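Local coordinates for manganese lipoxygenase (Gaeumannomyces graminis, PDB 5FX8), which uses a catalytic manganese ion to oxygenate linoleic and alpha-linolenic acids to their 11S- and 13R-hydroperoxides, at residues 210-222 / 233-247. Residues are numbered along the deposited sequence; the frame is centred on the assembly and turned at random.
Sequences GRLFLVDHSYQKK and ACQGLFYLDARSNQF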
loop_
_atom_site.group_PDB
_atom_site.type_symbol
_atom_site.label_atom_id
_atom_site.label_comp_id
_atom_site.label_asym_id
_atom_site.label_seq_id
_atom_site.Cartn_x
_atom_site.Cartn_y
_atom_site.Cartn_z
ATOM N N GLY A 210 31.566 19.744 5.160
ATOM C CA GLY A 210 30.694 18.611 4.927
ATOM C C GLY A 210 29.366 18.700 5.633
ATOM O O GLY A 210 28.815 17.674 6.005
ATOM N N ARG A 211 28.839 19.908 5.838
ATOM C CA ARG A 211 27.573 20.125 6.524
ATOM C C ARG A 211 26.445 20.573 5.592
ATOM O O ARG A 211 25.369 20.886 6.083
ATOM C CB ARG A 211 27.749 21.152 7.642
ATOM C CG ARG A 211 28.928 20.880 8.523
ATOM C CD ARG A 211 29.067 21.846 9.669
ATOM N NE ARG A 211 28.298 21.455 10.840
ATOM C CZ ARG A 211 28.797 20.891 11.936
ATOM N NH1 ARG A 211 30.078 20.626 12.041
ATOM N NH2 ARG A 211 28.003 20.592 12.939
ATOM N N LEU A 212 26.656 20.604 4.273
ATOM C CA LEU A 212 25.628 20.979 3.306
ATOM C C LEU A 212 25.085 19.754 2.580
ATOM O O LEU A 212 25.852 18.907 2.126
ATOM C CB LEU A 212 26.161 21.969 2.272
ATOM C CG LEU A 212 26.243 23.458 2.584
ATOM C CD1 LEU A 212 26.472 24.174 1.308
ATOM C CD2 LEU A 212 25.009 23.991 3.245
ATOM N N PHE A 213 23.765 19.699 2.438
ATOM C CA PHE A 213 23.044 18.604 1.816
ATOM C C PHE A 213 22.082 19.178 0.786
ATOM O O PHE A 213 21.590 20.290 0.937
ATOM C CB PHE A 213 22.254 17.794 2.835
ATOM C CG PHE A 213 23.071 17.218 3.927
ATOM C CD1 PHE A 213 23.466 17.992 5.009
ATOM C CD2 PHE A 213 23.425 15.886 3.904
ATOM C CE1 PHE A 213 24.212 17.446 6.017
ATOM C CE2 PHE A 213 24.166 15.349 4.916
ATOM C CZ PHE A 213 24.561 16.138 5.968
ATOM N N LEU A 214 21.795 18.403 -0.249
ATOM C CA LEU A 214 21.050 18.899 -1.395
ATOM C C LEU A 214 19.944 17.937 -1.767
ATOM O O LEU A 214 20.159 16.730 -1.786
ATOM C CB LEU A 214 21.959 19.078 -2.604
ATOM C CG LEU A 214 21.282 19.400 -3.939
ATOM C CD1 LEU A 214 20.527 20.695 -3.867
ATOM C CD2 LEU A 214 22.317 19.502 -4.994
ATOM N N VAL A 215 18.772 18.469 -2.084
ATOM C CA VAL A 215 17.740 17.744 -2.809
ATOM C C VAL A 215 17.553 18.429 -4.150
ATOM O O VAL A 215 17.235 19.618 -4.204
ATOM C CB VAL A 215 16.421 17.711 -2.042
ATOM C CG1 VAL A 215 15.346 17.026 -2.877
ATOM C CG2 VAL A 215 16.621 17.017 -0.748
ATOM N N ASP A 216 17.721 17.685 -5.229
ATOM C CA ASP A 216 17.716 18.252 -6.575
ATOM C C ASP A 216 16.512 17.721 -7.343
ATOM O O ASP A 216 16.593 16.657 -7.953
ATOM C CB ASP A 216 19.021 17.918 -7.306
ATOM C CG ASP A 216 19.259 18.797 -8.526
ATOM O OD1 ASP A 216 18.298 19.340 -9.058
ATOM O OD2 ASP A 216 20.405 18.962 -8.963
ATOM N N HIS A 217 15.408 18.458 -7.368
ATOM C CA HIS A 217 14.304 18.118 -8.256
ATOM C C HIS A 217 14.292 18.948 -9.530
ATOM O O HIS A 217 13.242 19.099 -10.145
ATOM C CB HIS A 217 12.965 18.273 -7.548
ATOM C CG HIS A 217 12.769 17.303 -6.440
ATOM N ND1 HIS A 217 13.198 16.005 -6.519
ATOM C CD2 HIS A 217 12.239 17.452 -5.208
ATOM C CE1 HIS A 217 12.922 15.384 -5.390
ATOM N NE2 HIS A 217 12.343 16.241 -4.576
ATOM N N SER A 218 15.433 19.486 -9.944
ATOM C CA SER A 218 15.449 20.406 -11.063
ATOM C C SER A 218 15.191 19.710 -12.391
ATOM O O SER A 218 14.831 20.376 -13.355
ATOM C CB SER A 218 16.780 21.123 -11.101
ATOM O OG SER A 218 17.796 20.168 -11.299
ATOM N N TYR A 219 15.375 18.396 -12.465
ATOM C CA TYR A 219 15.055 17.656 -13.678
ATOM C C TYR A 219 13.590 17.810 -14.085
ATOM O O TYR A 219 13.264 17.614 -15.256
ATOM C CB TYR A 219 15.400 16.171 -13.481
ATOM C CG TYR A 219 15.379 15.350 -14.745
ATOM C CD1 TYR A 219 16.495 15.276 -15.562
ATOM C CD2 TYR A 219 14.239 14.639 -15.127
ATOM C CE1 TYR A 219 16.490 14.539 -16.726
ATOM C CE2 TYR A 219 14.214 13.896 -16.302
ATOM C CZ TYR A 219 15.348 13.850 -17.103
ATOM O OH TYR A 219 15.351 13.113 -18.282
ATOM N N GLN A 220 12.698 18.139 -13.155
ATOM C CA GLN A 220 11.301 18.313 -13.519
ATOM C C GLN A 220 11.055 19.607 -14.296
ATOM O O GLN A 220 9.931 19.885 -14.697
ATOM C CB GLN A 220 10.419 18.264 -12.272
ATOM C CG GLN A 220 10.521 16.975 -11.512
ATOM C CD GLN A 220 9.764 16.972 -10.198
ATOM O OE1 GLN A 220 8.718 17.608 -10.043
ATOM N NE2 GLN A 220 10.314 16.265 -9.228
ATOM N N LYS A 221 12.089 20.404 -14.499
ATOM C CA LYS A 221 12.011 21.545 -15.390
ATOM C C LYS A 221 11.642 21.110 -16.807
ATOM O O LYS A 221 10.968 21.851 -17.532
ATOM C CB LYS A 221 13.354 22.248 -15.320
ATOM C CG LYS A 221 13.545 23.444 -16.114
ATOM C CD LYS A 221 14.987 23.881 -15.986
ATOM C CE LYS A 221 15.906 22.702 -16.231
ATOM N NZ LYS A 221 17.327 23.100 -16.352
ATOM N N LYS A 222 12.032 19.889 -17.188
ATOM C CA LYS A 222 11.790 19.259 -18.484
ATOM C C LYS A 222 10.311 19.000 -18.795
ATOM O O LYS A 222 9.971 18.781 -19.960
ATOM C CB LYS A 222 12.598 17.957 -18.519
ATOM C CG LYS A 222 12.063 16.838 -19.340
ATOM C CD LYS A 222 12.901 15.602 -19.168
ATOM C CE LYS A 222 12.487 14.530 -20.156
ATOM N NZ LYS A 222 13.426 13.381 -20.143
ATOM N N ALA A 233 10.617 23.422 -10.161
ATOM C CA ALA A 233 11.611 22.363 -10.269
ATOM C C ALA A 233 12.640 22.609 -9.156
ATOM O O ALA A 233 13.795 22.966 -9.367
ATOM C CB ALA A 233 12.239 22.322 -11.659
ATOM N N CYS A 234 12.204 22.424 -7.917
ATOM C CA CYS A 234 12.942 22.967 -6.789
ATOM C C CYS A 234 14.238 22.218 -6.526
ATOM O O CYS A 234 14.330 21.000 -6.682
ATOM C CB CYS A 234 12.088 22.942 -5.537
ATOM S SG CYS A 234 10.797 24.158 -5.592
ATOM N N GLN A 235 15.250 22.971 -6.150
ATOM C CA GLN A 235 16.428 22.443 -5.500
ATOM C C GLN A 235 16.361 22.952 -4.079
ATOM O O GLN A 235 16.175 24.146 -3.863
ATOM C CB GLN A 235 17.705 22.916 -6.175
ATOM C CG GLN A 235 17.866 22.450 -7.566
ATOM C CD GLN A 235 19.142 22.941 -8.151
ATOM O OE1 GLN A 235 19.980 22.154 -8.580
ATOM N NE2 GLN A 235 19.316 24.248 -8.168
ATOM N N GLY A 236 16.472 22.047 -3.117
ATOM C CA GLY A 236 16.478 22.400 -1.714
ATOM C C GLY A 236 17.869 22.185 -1.144
ATOM O O GLY A 236 18.482 21.138 -1.358
ATOM N N LEU A 237 18.354 23.196 -0.436
ATOM C CA LEU A 237 19.630 23.147 0.253
ATOM C C LEU A 237 19.366 23.041 1.745
ATOM O O LEU A 237 18.588 23.822 2.301
ATOM C CB LEU A 237 20.446 24.385 -0.053
ATOM C CG LEU A 237 21.949 24.339 0.088
ATOM C CD1 LEU A 237 22.508 23.228 -0.733
ATOM C CD2 LEU A 237 22.450 25.658 -0.426
ATOM N N PHE A 238 19.990 22.054 2.380
ATOM C CA PHE A 238 19.821 21.814 3.797
ATOM C C PHE A 238 21.183 21.798 4.467
ATOM O O PHE A 238 22.205 21.600 3.819
ATOM C CB PHE A 238 19.091 20.523 4.030
ATOM C CG PHE A 238 17.780 20.450 3.348
ATOM C CD1 PHE A 238 17.690 20.102 2.017
ATOM C CD2 PHE A 238 16.624 20.700 4.047
ATOM C CE1 PHE A 238 16.479 20.026 1.407
ATOM C CE2 PHE A 238 15.417 20.627 3.443
ATOM C CZ PHE A 238 15.333 20.293 2.126
ATOM N N TYR A 239 21.210 22.038 5.770
ATOM C CA TYR A 239 22.487 22.028 6.461
ATOM C C TYR A 239 22.342 21.456 7.856
ATOM O O TYR A 239 21.270 21.456 8.447
ATOM C CB TYR A 239 23.126 23.420 6.538
ATOM C CG TYR A 239 22.633 24.324 7.634
ATOM C CD1 TYR A 239 21.357 24.810 7.614
ATOM C CD2 TYR A 239 23.473 24.741 8.644
ATOM C CE1 TYR A 239 20.904 25.663 8.579
ATOM C CE2 TYR A 239 23.033 25.597 9.630
ATOM C CZ TYR A 239 21.739 26.053 9.586
ATOM O OH TYR A 239 21.246 26.904 10.524
ATOM N N LEU A 240 23.444 20.945 8.374
ATOM C CA LEU A 240 23.516 20.499 9.754
ATOM C C LEU A 240 24.069 21.643 10.601
ATOM O O LEU A 240 25.192 22.095 10.373
ATOM C CB LEU A 240 24.379 19.243 9.845
ATOM C CG LEU A 240 24.409 18.519 11.185
ATOM C CD1 LEU A 240 23.015 18.293 11.724
ATOM C CD2 LEU A 240 25.115 17.204 11.003
ATOM N N ASP A 241 23.276 22.129 11.552
ATOM C CA ASP A 241 23.637 23.302 12.340
ATOM C C ASP A 241 24.413 22.895 13.575
ATOM O O ASP A 241 23.887 22.187 14.439
ATOM C CB ASP A 241 22.404 24.093 12.770
ATOM C CG ASP A 241 22.751 25.438 13.417
ATOM O OD1 ASP A 241 23.839 26.003 13.194
ATOM O OD2 ASP A 241 21.900 25.939 14.144
ATOM N N ALA A 242 25.643 23.395 13.679
ATOM C CA ALA A 242 26.430 23.164 14.881
ATOM C C ALA A 242 25.817 23.825 16.109
ATOM O O ALA A 242 26.030 23.347 17.224
ATOM C CB ALA A 242 27.857 23.657 14.680
ATOM N N ARG A 243 25.065 24.912 15.951
ATOM C CA ARG A 243 24.585 25.591 17.147
ATOM C C ARG A 243 23.542 24.773 17.877
ATOM O O ARG A 243 23.462 24.839 19.106
ATOM C CB ARG A 243 24.010 26.951 16.808
ATOM C CG ARG A 243 25.006 27.875 16.198
ATOM C CD ARG A 243 24.327 29.050 15.582
ATOM N NE ARG A 243 23.431 28.587 14.553
ATOM C CZ ARG A 243 22.542 29.341 13.939
ATOM N NH1 ARG A 243 22.427 30.610 14.260
ATOM N NH2 ARG A 243 21.780 28.808 12.998
ATOM N N SER A 244 22.733 24.010 17.144
ATOM C CA SER A 244 21.633 23.256 17.718
ATOM C C SER A 244 21.718 21.760 17.482
ATOM O O SER A 244 20.895 21.026 18.033
ATOM C CB SER A 244 20.297 23.761 17.167
ATOM O OG SER A 244 20.326 23.796 15.763
ATOM N N ASN A 245 22.665 21.294 16.674
ATOM C CA ASN A 245 22.755 19.889 16.291
ATOM C C ASN A 245 21.455 19.424 15.632
ATOM O O ASN A 245 20.815 18.455 16.044
ATOM C CB ASN A 245 23.102 19.028 17.500
ATOM C CG ASN A 245 23.700 17.711 17.117
ATOM O OD1 ASN A 245 24.274 17.557 16.028
ATOM N ND2 ASN A 245 23.600 16.745 18.022
ATOM N N GLN A 246 21.064 20.144 14.598
ATOM C CA GLN A 246 19.830 19.830 13.912
ATOM C C GLN A 246 19.996 19.993 12.409
ATOM O O GLN A 246 20.671 20.912 11.946
ATOM C CB GLN A 246 18.707 20.705 14.428
ATOM C CG GLN A 246 18.164 20.269 15.763
ATOM C CD GLN A 246 16.970 21.091 16.124
ATOM O OE1 GLN A 246 16.887 22.250 15.731
ATOM N NE2 GLN A 246 16.027 20.499 16.857
ATOM N N PHE A 247 19.396 19.064 11.666
ATOM C CA PHE A 247 19.326 19.114 10.210
ATOM C C PHE A 247 18.217 20.087 9.810
ATOM O O PHE A 247 17.064 19.915 10.211
ATOM C CB PHE A 247 19.071 17.703 9.687
ATOM C CG PHE A 247 19.027 17.595 8.218
ATOM C CD1 PHE A 247 20.176 17.557 7.486
ATOM C CD2 PHE A 247 17.829 17.514 7.559
ATOM C CE1 PHE A 247 20.128 17.464 6.138
ATOM C CE2 PHE A 247 17.803 17.415 6.214
ATOM C CZ PHE A 247 18.958 17.391 5.511
#
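Phe247 turns the edge of its ring onto one face of Phe213 in a T-shaped stack, the planes 75° apart, with CE1 of Phe247 coming within 3.6 Å of CD1 of Phe213. Around the rim of the Phe213 ring lie Leu240 CB, the CA of Tyr239 and the carbonyl oxygen of Phe238. The pair spans an antiparallel meander, joining strand 212-216 to strand 246-253 over the middle strand 235-241, which leads into 246-253 through a turn closed by a G1 beta bulge, Asn245 and Gln246 both facing Asp241. With its CG anti to the backbone N (chi1 -178°), the ring of Phe247 extends over the middle strand to Phe213.

Strands 212-216 and 235-241 are zipped by paired backbone bonds at the hydrogen-bonded pairs Phe213-Phe238 and Val215-Gly236. Val215 CG2 shares the face with these rings and meets CE1 of Phe238 at 3.7 Å. Gly236, opposite Val215, has no side chain to compete with the Phe238 ring for that ground. On the other face Leu212 CD2 lies 3.8 Å from Tyr239 CB, and Leu206 of helix 203-208 packs against both residues.

Where strand 212-216 ends, His217 N binds Cys234 O, while the imidazole has Val215 CG1 over one face and bonds through NE2 to Asp282 of helix 268-305. The methyl of Ala233 points to the 3-10 segment 218-222, its CB 3.8 Å from Lys221 CB.

Beside the turn, the Arg211 side chain, bent at chi3, runs past Leu240 O to Ala242. Ala242 CB sits over one face of its guanidinium, 3.5 Å from NH2. At the edge, NE donates to Leu240 O over 3.2 Å, almost straight at 169°; the oxygen lies in the guanidinium plane, but NE stands above the plane of the carbonyl.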